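Long-range contacts in GTP-binding protein (Thermus thermophilus, PDB 2DBY), which binds guanine nucleotide, probably hydrolyses ATP, and probably associates with the 70S ribosome and its 50S subunit: residues 4-9 against 71-76; 105-110 against 204-209. All coordinates share one frame; numbering follows the deposited sequence.

Interaction 1 of 2, residues 4-9 against 71-76; sequences VGIVGL and VEFVDI
Val4 and Phe73 lie side by side on one face of a pair of parallel strands, and within this strand pair of a P-loop GTPase the packing is tight in the middle and looser toward the nucleotide end. With chi1 at -74°, Phe73 CG sits beside its own backbone N, and the CD2-CE2 side of the ring meets strand 3-7. Val4 CB approaches Phe73 CD2 obliquely at 3.6 Å, and Ile6 reaches the same carbon from the next position on this face, Ile6 CD1 lying 3.8 Å from Phe73 CD2. On the reverse face Gly5 has no side chain, which lets Ile76 fold over the backbone and bring its CG1 to 3.7 Å from Gly5 CA. Val7 closes this side, its CG1 3.7 Å from Ile76 CB. The backbones are joined by four hydrogen bonds, in which Val4 and Ile6 each use both N and O; the shortest, Ile6 N to Val74 O at 2.7 Å, is nearly linear at 168°.

Beyond Ile76 the pairing gives way. A water accepts from Gly8 N at 2.9 Å and donates only a weak bond to Ile76 O, standing between two segments whose direct pairing has ended. Gly8 probably begins the P-loop (Walker A) sequence, and the partly exposed Asp75, which starts a DxxG sequence as in the G3 motif of GTPases, forms a salt bridge through OD1 with the GDP-binding Lys14.

Strand 3-7 is flanked by 66-75 and 102-108, Gly5 and Val7 giving their backbone bonds to the latter. Phe18 and Leu21 of helix 14-25 cover Ile6, whereas Phe93 of helix 91-98 rests on Val7 and Ile76.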
loop_
_atom_site.group_PDB
_atom_site.type_symbol
_atom_site.label_atom_id
_atom_site.label_comp_id
_atom_site.label_asym_id
_atom_site.label_seq_id
_atom_site.Cartn_x
_atom_site.Cartn_y
_atom_site.Cartn_z
ATOM N N VAL A 4 3.049 -3.850 -2.416
ATOM C CA VAL A 4 1.797 -4.559 -2.687
ATOM C C VAL A 4 2.130 -5.655 -3.705
ATOM O O VAL A 4 2.689 -5.373 -4.772
ATOM C CB VAL A 4 0.746 -3.632 -3.308
ATOM C CG1 VAL A 4 -0.541 -4.425 -3.638
ATOM C CG2 VAL A 4 0.454 -2.465 -2.351
ATOM N N GLY A 5 1.794 -6.892 -3.371
ATOM C CA GLY A 5 2.061 -8.000 -4.281
ATOM C C GLY A 5 0.834 -8.235 -5.156
ATOM O O GLY A 5 -0.258 -8.454 -4.627
ATOM N N ILE A 6 1.003 -8.166 -6.478
ATOM C CA ILE A 6 -0.097 -8.376 -7.413
ATOM C C ILE A 6 -0.148 -9.835 -7.824
ATOM O O ILE A 6 0.839 -10.381 -8.348
ATOM C CB ILE A 6 0.055 -7.496 -8.687
ATOM C CG1 ILE A 6 0.136 -6.019 -8.261
ATOM C CG2 ILE A 6 -1.157 -7.738 -9.641
ATOM C CD1 ILE A 6 0.082 -5.037 -9.406
ATOM N N VAL A 7 -1.298 -10.476 -7.589
ATOM C CA VAL A 7 -1.437 -11.882 -7.936
ATOM C C VAL A 7 -2.567 -12.090 -8.912
ATOM O O VAL A 7 -3.450 -11.241 -9.044
ATOM C CB VAL A 7 -1.685 -12.769 -6.683
ATOM C CG1 VAL A 7 -0.626 -12.493 -5.639
ATOM C CG2 VAL A 7 -3.037 -12.524 -6.123
ATOM N N GLY A 8 -2.526 -13.207 -9.631
ATOM C CA GLY A 8 -3.605 -13.468 -10.565
ATOM C C GLY A 8 -3.499 -14.867 -11.134
ATOM O O GLY A 8 -2.389 -15.357 -11.352
ATOM N N LEU A 9 -4.631 -15.524 -11.348
ATOM C CA LEU A 9 -4.573 -16.847 -11.947
ATOM C C LEU A 9 -4.432 -16.557 -13.448
ATOM O O LEU A 9 -4.405 -15.398 -13.861
ATOM C CB LEU A 9 -5.846 -17.632 -11.617
ATOM C CG LEU A 9 -6.062 -17.900 -10.115
ATOM C CD1 LEU A 9 -7.174 -18.924 -9.921
ATOM C CD2 LEU A 9 -4.770 -18.380 -9.477
ATOM N N VAL A 71 4.405 4.261 -4.749
ATOM C CA VAL A 71 3.940 3.026 -4.118
ATOM C C VAL A 71 4.558 1.875 -4.913
ATOM O O VAL A 71 4.457 1.843 -6.143
ATOM C CB VAL A 71 2.406 2.894 -4.178
ATOM C CG1 VAL A 71 1.975 1.553 -3.527
ATOM C CG2 VAL A 71 1.760 4.055 -3.462
ATOM N N GLU A 72 5.181 0.939 -4.204
ATOM C CA GLU A 72 5.853 -0.201 -4.840
ATOM C C GLU A 72 4.927 -1.410 -5.021
ATOM O O GLU A 72 4.184 -1.762 -4.113
ATOM C CB GLU A 72 7.057 -0.589 -3.980
ATOM C CG GLU A 72 7.924 -1.718 -4.528
ATOM C CD GLU A 72 9.200 -1.875 -3.721
ATOM O OE1 GLU A 72 10.083 -1.010 -3.828
ATOM O OE2 GLU A 72 9.318 -2.854 -2.974
ATOM N N PHE A 73 5.003 -2.035 -6.200
ATOM C CA PHE A 73 4.181 -3.188 -6.544
ATOM C C PHE A 73 5.094 -4.310 -7.010
ATOM O O PHE A 73 6.076 -4.049 -7.718
ATOM C CB PHE A 73 3.214 -2.835 -7.680
ATOM C CG PHE A 73 2.073 -1.961 -7.249
ATOM C CD1 PHE A 73 2.160 -0.570 -7.352
ATOM C CD2 PHE A 73 0.926 -2.526 -6.696
ATOM C CE1 PHE A 73 1.113 0.245 -6.903
ATOM C CE2 PHE A 73 -0.125 -1.725 -6.246
ATOM C CZ PHE A 73 -0.035 -0.339 -6.346
ATOM N N VAL A 74 4.760 -5.541 -6.633
ATOM C CA VAL A 74 5.554 -6.693 -7.029
ATOM C C VAL A 74 4.696 -7.661 -7.837
ATOM O O VAL A 74 3.560 -7.959 -7.438
ATOM C CB VAL A 74 6.058 -7.430 -5.784
ATOM C CG1 VAL A 74 6.909 -8.642 -6.194
ATOM C CG2 VAL A 74 6.830 -6.475 -4.902
ATOM N N ASP A 75 5.208 -8.142 -8.970
ATOM C CA ASP A 75 4.462 -9.108 -9.760
ATOM C C ASP A 75 4.791 -10.416 -9.066
ATOM O O ASP A 75 5.913 -10.922 -9.218
ATOM C CB ASP A 75 4.975 -9.180 -11.206
ATOM C CG ASP A 75 4.193 -10.183 -12.061
ATOM O OD1 ASP A 75 3.336 -10.913 -11.516
ATOM O OD2 ASP A 75 4.439 -10.241 -13.291
ATOM N N ILE A 76 3.814 -10.964 -8.337
ATOM C CA ILE A 76 4.042 -12.192 -7.585
ATOM C C ILE A 76 4.061 -13.339 -8.540
ATOM O O ILE A 76 3.083 -13.625 -9.239
ATOM C CB ILE A 76 2.969 -12.441 -6.533
ATOM C CG1 ILE A 76 3.034 -11.356 -5.443
ATOM C CG2 ILE A 76 3.170 -13.851 -5.931
ATOM C CD1 ILE A 76 4.254 -11.408 -4.550
HETATM O O HOH W 1 -0.081 -14.605 -9.155
#

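Interaction 2 of 2, residues 105-110 against 204-209; sequences HVLRCF and VIYVAN. With GDP (guanosine-5'-diphosphate), chain B; FMT (formic acid), chain C.
Phe110 meets Asn209 with its ring nearly perpendicular to the amide, the planes 87° apart, and Phe110 CE2 lies 3.4 Å from Asn209 ND2. A chi1 of 65° places Phe110 CG between its backbone N and carbonyl carbon, turning the ring toward Asn209; its edge meets Asn209 O while one face receives the guanine, Phe110 CZ lying 3.3 Å from GDP C4. With an alanine here, that side of the base is likely to lose its aromatic cover, and Asn209 its contact with the ring edge. Asn209, probably the asparagine of the G4 motif, is steadied by bonds from ND2 to Val12 O and from Ala243 N to OD1, with ND2 3.2 Å from GDP N7. Arg108 reaches the ribose, NH2 making a weak hydrogen bond to GDP O4'.

Farther from the nucleotide, Leu107 points CD1 over the face of the Tyr206 ring in a CH-pi contact, 4.3 Å from the centroid, while its CD2 lies over the rim of one face of the His105 imidazole. His105 ND1 donates close to the ring plane to O1 of a formic acid, probably from the crystallisation liquor, at 2.9 Å.

Five backbone bonds hold the parallel strands, the last from Cys109 N to Asn209 O. Strand 102-108 lies between 3-7 and 204-209, which pairs onward with 237-241; helices 124-156 and 222-234 pack against Tyr206, and helix 270-281 against Val207.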
loop_
_atom_site.group_PDB
_atom_site.type_symbol
_atom_site.label_atom_id
_atom_site.label_comp_id
_atom_site.label_asym_id
_atom_site.label_seq_id
_atom_site.Cartn_x
_atom_site.Cartn_y
_atom_site.Cartn_z
ATOM N N HIS A 105 -5.285 -8.742 -5.826
ATOM C CA HIS A 105 -5.621 -9.896 -6.654
ATOM C C HIS A 105 -6.439 -9.435 -7.843
ATOM O O HIS A 105 -7.541 -8.910 -7.679
ATOM C CB HIS A 105 -6.417 -10.919 -5.789
ATOM C CG HIS A 105 -6.669 -12.243 -6.462
ATOM N ND1 HIS A 105 -7.018 -13.377 -5.753
ATOM C CD2 HIS A 105 -6.598 -12.623 -7.764
ATOM C CE1 HIS A 105 -7.154 -14.395 -6.586
ATOM N NE2 HIS A 105 -6.907 -13.965 -7.815
ATOM N N VAL A 106 -5.899 -9.646 -9.043
ATOM C CA VAL A 106 -6.579 -9.237 -10.275
ATOM C C VAL A 106 -7.614 -10.312 -10.612
ATOM O O VAL A 106 -7.289 -11.489 -10.727
ATOM C CB VAL A 106 -5.577 -9.111 -11.437
ATOM C CG1 VAL A 106 -6.305 -8.683 -12.729
ATOM C CG2 VAL A 106 -4.477 -8.091 -11.051
ATOM N N LEU A 107 -8.857 -9.880 -10.776
ATOM C CA LEU A 107 -9.964 -10.789 -11.068
ATOM C C LEU A 107 -10.608 -10.324 -12.371
ATOM O O LEU A 107 -10.932 -9.136 -12.527
ATOM C CB LEU A 107 -10.969 -10.706 -9.911
ATOM C CG LEU A 107 -10.442 -11.122 -8.540
ATOM C CD1 LEU A 107 -11.502 -10.780 -7.471
ATOM C CD2 LEU A 107 -10.173 -12.640 -8.552
ATOM N N ARG A 108 -10.785 -11.250 -13.312
ATOM C CA ARG A 108 -11.373 -10.882 -14.590
ATOM C C ARG A 108 -12.894 -10.699 -14.501
ATOM O O ARG A 108 -13.628 -11.625 -14.104
ATOM C CB ARG A 108 -11.012 -11.938 -15.650
ATOM C CG ARG A 108 -11.882 -11.851 -16.900
ATOM C CD ARG A 108 -11.296 -12.646 -18.051
ATOM N NE ARG A 108 -9.996 -12.100 -18.400
ATOM C CZ ARG A 108 -9.410 -12.240 -19.583
ATOM N NH1 ARG A 108 -10.011 -12.918 -20.554
ATOM N NH2 ARG A 108 -8.216 -11.701 -19.792
ATOM N N CYS A 109 -13.363 -9.503 -14.844
ATOM C CA CYS A 109 -14.790 -9.202 -14.815
ATOM C C CYS A 109 -15.374 -8.789 -16.168
ATOM O O CYS A 109 -16.332 -8.015 -16.221
ATOM C CB CYS A 109 -15.115 -8.116 -13.784
ATOM S SG CYS A 109 -14.746 -8.616 -12.071
ATOM N N PHE A 110 -14.789 -9.274 -17.255
ATOM C CA PHE A 110 -15.311 -8.982 -18.604
ATOM C C PHE A 110 -15.028 -10.205 -19.478
ATOM O O PHE A 110 -14.145 -10.997 -19.165
ATOM C CB PHE A 110 -14.610 -7.769 -19.206
ATOM C CG PHE A 110 -13.161 -7.996 -19.463
ATOM C CD1 PHE A 110 -12.745 -8.727 -20.576
ATOM C CD2 PHE A 110 -12.214 -7.585 -18.537
ATOM C CE1 PHE A 110 -11.411 -9.054 -20.754
ATOM C CE2 PHE A 110 -10.874 -7.907 -18.702
ATOM C CZ PHE A 110 -10.470 -8.646 -19.810
ATOM N N VAL A 204 -5.937 -6.939 1.759
ATOM C CA VAL A 204 -6.157 -7.371 0.377
ATOM C C VAL A 204 -6.982 -6.371 -0.405
ATOM O O VAL A 204 -7.913 -5.752 0.156
ATOM C CB VAL A 204 -6.924 -8.720 0.324
ATOM C CG1 VAL A 204 -7.387 -8.997 -1.126
ATOM C CG2 VAL A 204 -6.048 -9.866 0.820
ATOM N N ILE A 205 -6.602 -6.187 -1.673
ATOM C CA ILE A 205 -7.355 -5.341 -2.608
ATOM C C ILE A 205 -7.792 -6.268 -3.746
ATOM O O ILE A 205 -6.970 -6.979 -4.302
ATOM C CB ILE A 205 -6.460 -4.254 -3.245
ATOM C CG1 ILE A 205 -5.905 -3.316 -2.182
ATOM C CG2 ILE A 205 -7.275 -3.460 -4.312
ATOM C CD1 ILE A 205 -4.647 -2.585 -2.678
ATOM N N TYR A 206 -9.080 -6.306 -4.075
ATOM C CA TYR A 206 -9.511 -7.119 -5.198
ATOM C C TYR A 206 -9.514 -6.108 -6.344
ATOM O O TYR A 206 -10.175 -5.073 -6.242
ATOM C CB TYR A 206 -10.938 -7.623 -4.999
ATOM C CG TYR A 206 -11.085 -8.832 -4.098
ATOM C CD1 TYR A 206 -12.330 -9.160 -3.571
ATOM C CD2 TYR A 206 -10.010 -9.649 -3.797
ATOM C CE1 TYR A 206 -12.503 -10.275 -2.764
ATOM C CE2 TYR A 206 -10.162 -10.779 -2.990
ATOM C CZ TYR A 206 -11.423 -11.081 -2.477
ATOM O OH TYR A 206 -11.606 -12.194 -1.690
ATOM N N VAL A 207 -8.773 -6.401 -7.410
ATOM C CA VAL A 207 -8.688 -5.485 -8.553
ATOM C C VAL A 207 -9.599 -6.064 -9.629
ATOM O O VAL A 207 -9.257 -7.060 -10.276
ATOM C CB VAL A 207 -7.222 -5.412 -9.080
ATOM C CG1 VAL A 207 -7.135 -4.459 -10.264
ATOM C CG2 VAL A 207 -6.294 -4.939 -7.966
ATOM N N ALA A 208 -10.773 -5.468 -9.781
ATOM C CA ALA A 208 -11.739 -5.949 -10.780
ATOM C C ALA A 208 -11.348 -5.405 -12.143
ATOM O O ALA A 208 -11.477 -4.202 -12.391
ATOM C CB ALA A 208 -13.173 -5.486 -10.410
ATOM N N ASN A 209 -10.849 -6.283 -13.012
ATOM C CA ASN A 209 -10.438 -5.883 -14.366
ATOM C C ASN A 209 -11.684 -5.914 -15.242
ATOM O O ASN A 209 -12.322 -6.960 -15.391
ATOM C CB ASN A 209 -9.384 -6.847 -14.908
ATOM C CG ASN A 209 -8.741 -6.342 -16.185
ATOM O OD1 ASN A 209 -8.859 -5.155 -16.534
ATOM N ND2 ASN A 209 -8.050 -7.220 -16.880
HETATM P PB GDP B . -2.585 -12.836 -17.625
HETATM O O1B GDP B . -2.639 -14.290 -18.074
HETATM O O2B GDP B . -3.359 -12.620 -16.215
HETATM O O3B GDP B . -1.281 -12.073 -17.842
HETATM O O3A GDP B . -3.606 -12.113 -18.683
HETATM P PA GDP B . -3.282 -11.161 -19.946
HETATM O O1A GDP B . -2.569 -9.958 -19.499
HETATM O O2A GDP B . -2.389 -11.957 -21.022
HETATM O "O5'" GDP B . -4.684 -10.717 -20.615
HETATM C "C5'" GDP B . -5.364 -11.876 -21.111
HETATM C "C4'" GDP B . -6.266 -11.454 -22.298
HETATM O "O4'" GDP B . -7.287 -10.455 -21.901
HETATM C "C3'" GDP B . -5.531 -10.778 -23.447
HETATM O "O3'" GDP B . -5.652 -11.068 -24.839
HETATM C "C2'" GDP B . -5.582 -9.281 -23.045
HETATM O "O2'" GDP B . -5.508 -8.521 -24.275
HETATM C "C1'" GDP B . -7.041 -9.175 -22.627
HETATM N N9 GDP B . -7.302 -8.054 -21.677
HETATM C C8 GDP B . -6.607 -7.770 -20.517
HETATM N N7 GDP B . -7.113 -6.723 -19.924
HETATM C C5 GDP B . -8.162 -6.263 -20.657
HETATM C C6 GDP B . -9.090 -5.177 -20.512
HETATM O O6 GDP B . -9.011 -4.433 -19.561
HETATM N N1 GDP B . -10.067 -4.995 -21.472
HETATM C C2 GDP B . -10.149 -5.850 -22.555
HETATM N N2 GDP B . -11.129 -5.651 -23.494
HETATM N N3 GDP B . -9.291 -6.869 -22.704
HETATM C C4 GDP B . -8.297 -7.109 -21.792
HETATM C C FMT C . -6.710 -13.183 -2.603
HETATM O O1 FMT C . -7.738 -13.772 -2.925
HETATM O O2 FMT C . -6.310 -13.154 -1.299
#

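In the fold
Both contacts are buried parallel strand pairs in one sheet, and they share a seam: strand 3-7 of interaction 1 adjoins strand 102-108 of interaction 2, where Val7 O probably accepts a hydrogen bond from Val106 N and Ile6 packs on Val106. Their chemistry parts at the strand ends. Interaction 1 is aliphatic and aromatic packing that runs out toward the P-loop and Lys14, on the phosphate-binding side. Interaction 2 ends in Arg108, Phe110 and Asn209, which touch the ribose and base of GDP. Together they illustrate a general principle of P-loop folds: the nucleotide-binding residues gather at the C-terminal ends of the parallel strands, beyond an apolar interior.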